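Local atomic coordinates of GTP-binding protein (PDB entry 2QTF), a protein that hydrolyses GTP, for which it is specific, and associates with the 50S ribosomal subunit, perhaps acting in protein synthesis or ribosome biogenesis. Residues A[8-11]-A[12-15]; A[45-48]-A[49-52]; A[36-39]-A[40-43]. One frame throughout, in Å; residues are numbered along the deposited sequence.

Contact 1 of 3, residues A[8-11]-A[12-15]; sequences VSKE and FEEE
Val8 turns its two methyl branches onto Phe12 and Glu13, where helix 13-22 begins. CG2 lies 3.7 Å from CB of Phe12, and CG1 rests against CA and CB of Glu13, whose side chain crosses the valine at about a right angle. Both Val8 and Glu13 also pack on Ile30 of strand 25-31. The carbonyl of Val8 accepts from a water that donates as well to OE1 of Glu13, at 2.6 Å from that oxygen. At Ser9, two oxygens face one amide: OG accepts from N of Phe12 at 3.1 Å with an N-H...O angle of 151°, while Ser9 O takes only a weak bond from the same Phe12 N, also at 3.1 Å. Lys10 starts away from the helix, but the bend at chi2 (-93°) folds its chain back alongside Glu13, where NZ forms a salt bridge with OE1 of Glu13 at 3.0 Å. The Lys10 carbonyl meets N of Glu13 in a weak bond of 3.4 Å and also accepts from a water that in turn accepts from N of Glu14. Glu11 runs beside Phe12, with CG over one ring face, 3.8 Å from the centroid, in a CH-pi contact; its carboxylate is stacked nearly parallel to the ring, the planes 6° apart. A further water links Glu11 O to N of Glu15. OG and, weakly, O of Ser9 both meet the amide three residues on, consistent with an ST motif, as found at helix N-termini; here it starts the helix that follows strand 2-7 in the parallel sheet of the N-terminal domain.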
loop_
_atom_site.group_PDB
_atom_site.type_symbol
_atom_site.label_atom_id
_atom_site.label_comp_id
_atom_site.label_asym_id
_atom_site.label_seq_id
_atom_site.Cartn_x
_atom_site.Cartn_y
_atom_site.Cartn_z
ATOM N N VAL A 8 -7.596 -0.558 -16.450
ATOM C CA VAL A 8 -7.516 -1.765 -15.605
ATOM C C VAL A 8 -8.599 -2.789 -16.030
ATOM O O VAL A 8 -9.700 -2.368 -16.384
ATOM C CB VAL A 8 -7.695 -1.371 -14.057
ATOM C CG1 VAL A 8 -9.046 -0.743 -13.785
ATOM C CG2 VAL A 8 -7.477 -2.541 -13.103
ATOM N N SER A 9 -8.324 -4.080 -15.926
ATOM C CA SER A 9 -9.363 -5.120 -16.217
ATOM C C SER A 9 -10.428 -5.105 -15.098
ATOM O O SER A 9 -10.163 -4.633 -13.942
ATOM C CB SER A 9 -8.678 -6.474 -16.203
ATOM O OG SER A 9 -8.349 -6.802 -14.833
ATOM N N LYS A 10 -11.636 -5.656 -15.342
ATOM C CA LYS A 10 -12.638 -5.604 -14.298
ATOM C C LYS A 10 -12.233 -6.467 -13.138
ATOM O O LYS A 10 -12.617 -6.182 -12.018
ATOM C CB LYS A 10 -14.065 -5.937 -14.826
ATOM C CG LYS A 10 -14.734 -4.674 -15.433
ATOM C CD LYS A 10 -15.569 -3.977 -14.342
ATOM C CE LYS A 10 -15.887 -2.559 -14.647
ATOM N NZ LYS A 10 -16.502 -1.918 -13.469
ATOM N N GLU A 11 -11.432 -7.476 -13.416
ATOM C CA GLU A 11 -10.973 -8.413 -12.463
ATOM C C GLU A 11 -10.134 -7.660 -11.404
ATOM O O GLU A 11 -10.285 -7.893 -10.185
ATOM C CB GLU A 11 -10.124 -9.456 -13.208
ATOM C CG GLU A 11 -9.136 -10.180 -12.292
ATOM C CD GLU A 11 -8.514 -11.472 -12.833
ATOM O OE1 GLU A 11 -7.937 -11.531 -13.975
ATOM O OE2 GLU A 11 -8.562 -12.443 -12.021
ATOM N N PHE A 12 -9.275 -6.737 -11.871
ATOM C CA PHE A 12 -8.369 -5.995 -10.965
ATOM C C PHE A 12 -8.834 -4.652 -10.536
ATOM O O PHE A 12 -8.151 -3.994 -9.730
ATOM C CB PHE A 12 -6.966 -5.896 -11.537
ATOM C CG PHE A 12 -6.334 -7.244 -11.712
ATOM C CD1 PHE A 12 -6.538 -8.233 -10.748
ATOM C CD2 PHE A 12 -5.556 -7.539 -12.810
ATOM C CE1 PHE A 12 -5.960 -9.514 -10.901
ATOM C CE2 PHE A 12 -5.005 -8.808 -12.985
ATOM C CZ PHE A 12 -5.198 -9.791 -12.033
ATOM N N GLU A 13 -9.972 -4.214 -11.066
ATOM C CA GLU A 13 -10.357 -2.831 -10.878
ATOM C C GLU A 13 -10.430 -2.331 -9.417
ATOM O O GLU A 13 -9.975 -1.228 -9.060
ATOM C CB GLU A 13 -11.704 -2.557 -11.563
ATOM C CG GLU A 13 -12.163 -1.162 -11.372
ATOM C CD GLU A 13 -13.495 -0.849 -12.123
ATOM O OE1 GLU A 13 -13.539 -1.260 -13.317
ATOM O OE2 GLU A 13 -14.420 -0.194 -11.502
ATOM N N GLU A 14 -11.098 -3.111 -8.578
ATOM C CA GLU A 14 -11.309 -2.687 -7.158
ATOM C C GLU A 14 -9.954 -2.613 -6.454
ATOM O O GLU A 14 -9.699 -1.661 -5.711
ATOM C CB GLU A 14 -12.103 -3.764 -6.445
ATOM C CG GLU A 14 -12.655 -3.457 -5.078
ATOM C CD GLU A 14 -13.756 -4.554 -4.711
ATOM O OE1 GLU A 14 -13.397 -5.774 -4.624
ATOM O OE2 GLU A 14 -14.963 -4.197 -4.649
ATOM N N GLU A 15 -9.126 -3.627 -6.649
ATOM C CA GLU A 15 -7.765 -3.646 -6.070
ATOM C C GLU A 15 -6.917 -2.458 -6.594
ATOM O O GLU A 15 -6.278 -1.736 -5.811
ATOM C CB GLU A 15 -7.047 -4.959 -6.409
ATOM C CG GLU A 15 -5.777 -5.167 -5.558
ATOM C CD GLU A 15 -6.073 -5.897 -4.231
ATOM O OE1 GLU A 15 -7.269 -6.204 -3.891
ATOM O OE2 GLU A 15 -5.103 -6.151 -3.508
HETATM O O HOH W 1 -12.363 -1.634 -15.641
HETATM O O HOH W 2 -12.416 -5.747 -9.326
HETATM O O HOH W 3 -9.869 -6.279 -7.748
#

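Contact 2 of 3, residues A[45-48]-A[49-52]; sequences YDKL and QQIK. With ACT (acetate ion), chain I.
Three bends make i to i+3 and i to i+4 side-chain pairs on the alpha-helix 45-52, which packs on the parallel sheet: Lys47 folds at chi2 (53°) and chi3, taking NZ across to Gln50 one turn on, and Gln49 folds at chi2 (-51°), laying its amide back over Tyr45. NZ of Lys47 donates to OE1 of Gln50 at 2.7 Å, in the plane of the amide, and also bonds to Tyr31 OH on strand 25-31. NE2 of Gln50 faces an acetate, probably from the crystallisation liquor, at a distance too short to be reliable. Were Lys47 an alanine, Gln50 OE1 and the Tyr31 hydroxyl would probably lose the donor they share, and the glutamine amide would be freer to turn. NE2 of Gln49 sits 3.3 Å above the Tyr45 ring plane, towards the rim, with amide and ring planes 39° apart. Leu48 and Ile51 pack on Leu60 of strand 59-62, and the backbone runs in i to i+4 bonds, that from Ile51 N to Lys47 O at 3.0 Å. OE1 of Gln49 is held by Lys52, which also forms a salt bridge with Glu77 and whose NZ lies in the amide plane on a lone pair, 2.7 Å away.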
loop_
_atom_site.group_PDB
_atom_site.type_symbol
_atom_site.label_atom_id
_atom_site.label_comp_id
_atom_site.label_asym_id
_atom_site.label_seq_id
_atom_site.Cartn_x
_atom_site.Cartn_y
_atom_site.Cartn_z
ATOM N N TYR A 45 -4.917 5.799 -29.630
ATOM C CA TYR A 45 -4.296 7.063 -29.849
ATOM C C TYR A 45 -5.216 8.221 -29.524
ATOM O O TYR A 45 -4.809 9.212 -28.951
ATOM C CB TYR A 45 -3.875 7.083 -31.298
ATOM C CG TYR A 45 -3.115 8.325 -31.732
ATOM C CD1 TYR A 45 -1.771 8.487 -31.393
ATOM C CD2 TYR A 45 -3.734 9.316 -32.575
ATOM C CE1 TYR A 45 -1.065 9.555 -31.830
ATOM C CE2 TYR A 45 -3.009 10.444 -32.991
ATOM C CZ TYR A 45 -1.662 10.539 -32.684
ATOM O OH TYR A 45 -0.802 11.594 -33.038
ATOM N N ASP A 46 -6.487 8.112 -29.855
ATOM C CA ASP A 46 -7.391 9.211 -29.568
ATOM C C ASP A 46 -7.595 9.391 -28.027
ATOM O O ASP A 46 -7.643 10.517 -27.547
ATOM C CB ASP A 46 -8.769 9.025 -30.210
ATOM C CG ASP A 46 -9.416 7.666 -29.934
ATOM O OD1 ASP A 46 -9.016 6.818 -29.102
ATOM O OD2 ASP A 46 -10.452 7.410 -30.584
ATOM N N LYS A 47 -7.729 8.299 -27.284
ATOM C CA LYS A 47 -7.771 8.440 -25.823
ATOM C C LYS A 47 -6.487 9.113 -25.271
ATOM O O LYS A 47 -6.495 9.964 -24.355
ATOM C CB LYS A 47 -8.067 7.033 -25.204
ATOM C CG LYS A 47 -8.333 7.126 -23.752
ATOM C CD LYS A 47 -9.403 8.127 -23.343
ATOM C CE LYS A 47 -10.836 7.674 -23.671
ATOM N NZ LYS A 47 -11.922 8.616 -23.001
ATOM N N LEU A 48 -5.362 8.721 -25.817
ATOM C CA LEU A 48 -4.091 9.342 -25.395
ATOM C C LEU A 48 -4.096 10.859 -25.647
ATOM O O LEU A 48 -3.577 11.651 -24.844
ATOM C CB LEU A 48 -2.942 8.664 -26.146
ATOM C CG LEU A 48 -1.490 9.043 -25.721
ATOM C CD1 LEU A 48 -1.477 8.835 -24.114
ATOM C CD2 LEU A 48 -0.584 8.008 -26.368
ATOM N N GLN A 49 -4.683 11.271 -26.777
ATOM C CA GLN A 49 -4.762 12.715 -27.113
ATOM C C GLN A 49 -5.689 13.400 -26.168
ATOM O O GLN A 49 -5.421 14.536 -25.733
ATOM C CB GLN A 49 -5.225 13.036 -28.578
ATOM C CG GLN A 49 -4.318 12.418 -29.642
ATOM C CD GLN A 49 -2.874 12.714 -29.445
ATOM O OE1 GLN A 49 -2.484 13.862 -29.256
ATOM N NE2 GLN A 49 -2.038 11.678 -29.456
ATOM N N GLN A 50 -6.751 12.756 -25.786
ATOM C CA GLN A 50 -7.645 13.399 -24.850
ATOM C C GLN A 50 -6.951 13.638 -23.519
ATOM O O GLN A 50 -7.042 14.715 -22.899
ATOM C CB GLN A 50 -8.858 12.478 -24.521
ATOM C CG GLN A 50 -9.993 12.610 -25.427
ATOM C CD GLN A 50 -10.888 11.404 -25.402
ATOM O OE1 GLN A 50 -11.186 10.883 -24.343
ATOM N NE2 GLN A 50 -11.298 10.928 -26.599
ATOM N N ILE A 51 -6.321 12.592 -23.020
ATOM C CA ILE A 51 -5.551 12.701 -21.700
ATOM C C ILE A 51 -4.416 13.655 -21.790
ATOM O O ILE A 51 -4.269 14.500 -20.880
ATOM C CB ILE A 51 -5.030 11.319 -21.322
ATOM C CG1 ILE A 51 -6.264 10.445 -21.012
ATOM C CG2 ILE A 51 -3.925 11.384 -20.130
ATOM C CD1 ILE A 51 -5.974 8.919 -21.113
ATOM N N LYS A 52 -3.666 13.660 -22.895
ATOM C CA LYS A 52 -2.594 14.666 -23.081
ATOM C C LYS A 52 -3.133 16.079 -22.857
ATOM O O LYS A 52 -2.480 16.903 -22.202
ATOM C CB LYS A 52 -2.036 14.592 -24.525
ATOM C CG LYS A 52 -1.048 15.697 -24.912
ATOM C CD LYS A 52 -0.973 15.835 -26.485
ATOM C CE LYS A 52 -0.287 14.652 -27.176
ATOM N NZ LYS A 52 -0.044 14.854 -28.728
HETATM C C ACT I . -13.689 8.665 -26.583
HETATM O O ACT I . -14.304 7.883 -27.152
HETATM O OXT ACT I . -12.283 8.813 -26.812
HETATM C CH3 ACT I . -14.759 9.228 -25.774
HETATM O O HOH W 4 -1.495 14.143 -32.499
#

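Contact 3 of 3, residues A[36-39]-A[40-43]; sequences SPNV and KFYI
The amide of Asn38 and the ring of Phe41 lie side by side and point the same way, their planes 55° apart. OD1 of Asn38 comes at the ring obliquely, 3.4 Å from CD2 of Phe41, while CB of Lys40 covers one face of that ring 3.6 Å above its plane, towards the rim. Tyr42 is met obliquely by Pro37, with CB 3.8 Å from CE1 of Tyr42, and packs edge-to-face with His70. With CG of Asn38 anti to the backbone N (chi1 -177°), the amide turns back towards the amides of Lys40 and Phe41, presenting OD1 to both. N of Phe41 binds it at 3.0 Å with an N-H...O angle of 160°, approaching from above the carbonyl plane, and N of Lys40 adds a weak bond to Asn38 OD1. These two bonds hold the amide in place. The backbone also closes on itself: N of Asn38 donates to O of Tyr42 at 2.8 Å, and N of Tyr42 to O of Asn38 at 2.7 Å, a single antiparallel hydrogen-bonded bridge. At the bridge, Tyr42 takes a positive phi, and N of Ile43 makes a weak bond to O of Phe41, as in a classic gamma turn. The side-chain bonds of Asn38, together with the bond from N of Tyr42, four residues on, to its carbonyl, form an Asx motif around an alpha-turn, in the loop between strand 25-31 and helix 45-52.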
loop_
_atom_site.group_PDB
_atom_site.type_symbol
_atom_site.label_atom_id
_atom_site.label_comp_id
_atom_site.label_asym_id
_atom_site.label_seq_id
_atom_site.Cartn_x
_atom_site.Cartn_y
_atom_site.Cartn_z
ATOM N N SER A 36 -7.461 -4.934 -28.156
ATOM C CA SER A 36 -6.226 -5.117 -28.934
ATOM C C SER A 36 -5.322 -3.876 -28.784
ATOM O O SER A 36 -5.578 -2.818 -29.383
ATOM C CB SER A 36 -6.502 -5.492 -30.414
ATOM O OG SER A 36 -7.209 -4.452 -31.029
ATOM N N PRO A 37 -4.320 -4.015 -27.922
ATOM C CA PRO A 37 -3.474 -2.917 -27.516
ATOM C C PRO A 37 -2.779 -2.305 -28.707
ATOM O O PRO A 37 -2.366 -3.017 -29.685
ATOM C CB PRO A 37 -2.497 -3.558 -26.520
ATOM C CG PRO A 37 -3.197 -4.725 -25.994
ATOM C CD PRO A 37 -4.023 -5.232 -27.160
ATOM N N ASN A 38 -2.627 -0.982 -28.648
ATOM C CA ASN A 38 -1.945 -0.291 -29.746
ATOM C C ASN A 38 -0.427 -0.584 -29.676
ATOM O O ASN A 38 0.200 -0.463 -28.628
ATOM C CB ASN A 38 -2.317 1.232 -29.672
ATOM C CG ASN A 38 -1.750 2.027 -30.774
ATOM O OD1 ASN A 38 -0.549 2.131 -30.869
ATOM N ND2 ASN A 38 -2.624 2.724 -31.574
ATOM N N VAL A 39 0.186 -0.917 -30.816
ATOM C CA VAL A 39 1.574 -1.365 -30.817
ATOM C C VAL A 39 2.527 -0.305 -30.314
ATOM O O VAL A 39 3.529 -0.618 -29.633
ATOM C CB VAL A 39 2.035 -1.777 -32.238
ATOM C CG1 VAL A 39 3.452 -2.335 -32.160
ATOM C CG2 VAL A 39 1.042 -2.826 -32.870
ATOM N N LYS A 40 2.228 0.952 -30.646
ATOM C CA LYS A 40 3.035 2.045 -30.168
ATOM C C LYS A 40 2.603 2.560 -28.819
ATOM O O LYS A 40 3.458 2.794 -27.966
ATOM C CB LYS A 40 3.075 3.222 -31.159
ATOM C CG LYS A 40 3.612 2.863 -32.563
ATOM C CD LYS A 40 3.454 4.069 -33.512
ATOM C CE LYS A 40 4.323 5.332 -33.044
ATOM N NZ LYS A 40 4.259 6.638 -33.869
ATOM N N PHE A 41 1.299 2.767 -28.608
ATOM C CA PHE A 41 0.877 3.563 -27.464
ATOM C C PHE A 41 0.158 2.768 -26.420
ATOM O O PHE A 41 -0.317 3.319 -25.402
ATOM C CB PHE A 41 -0.058 4.648 -27.976
ATOM C CG PHE A 41 0.599 5.545 -29.018
ATOM C CD1 PHE A 41 1.531 6.513 -28.636
ATOM C CD2 PHE A 41 0.275 5.370 -30.376
ATOM C CE1 PHE A 41 2.176 7.409 -29.614
ATOM C CE2 PHE A 41 0.867 6.183 -31.345
ATOM C CZ PHE A 41 1.827 7.230 -30.983
ATOM N N TYR A 42 -0.008 1.487 -26.705
ATOM C CA TYR A 42 -0.775 0.582 -25.787
ATOM C C TYR A 42 -2.272 0.958 -25.734
ATOM O O TYR A 42 -3.193 0.187 -26.206
ATOM C CB TYR A 42 -0.130 0.546 -24.313
ATOM C CG TYR A 42 -0.847 -0.487 -23.476
ATOM C CD1 TYR A 42 -0.584 -1.841 -23.678
ATOM C CD2 TYR A 42 -1.876 -0.155 -22.704
ATOM C CE1 TYR A 42 -1.299 -2.802 -23.002
ATOM C CE2 TYR A 42 -2.624 -1.107 -21.971
ATOM C CZ TYR A 42 -2.332 -2.422 -22.168
ATOM O OH TYR A 42 -3.058 -3.368 -21.513
ATOM N N ILE A 43 -2.577 2.119 -25.133
ATOM C CA ILE A 43 -3.937 2.592 -25.188
ATOM C C ILE A 43 -4.218 3.196 -26.600
ATOM O O ILE A 43 -3.293 3.376 -27.357
ATOM C CB ILE A 43 -4.299 3.636 -24.052
ATOM C CG1 ILE A 43 -3.487 4.875 -24.198
ATOM C CG2 ILE A 43 -4.051 2.942 -22.604
ATOM C CD1 ILE A 43 -4.007 6.093 -23.277
#

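All three contacts are local pieces of the N-terminal domain, in chain order 1, 3, 2. Contact 1 is a surface contact at the start of helix 13-22, combining a serine hydroxyl, a lysine-glutamate salt bridge and bridging waters with a little apolar packing; it stays clear of the other two, its nearest atoms about 7 Å from contact 3 and about 11 Å from contact 2. Contacts 2 and 3 are partly buried and adjoin: Leu48 CD2 meets Phe41 CD1 at 3.4 Å, and Ile43 packs on both Leu48 and Ile51. Thus the loop 36-43 and the helix it leads into share an apolar inner side; an asparagine oxygen capturing backbone amides marks the loop, and lysine-glutamine pairs the outer side of the helix.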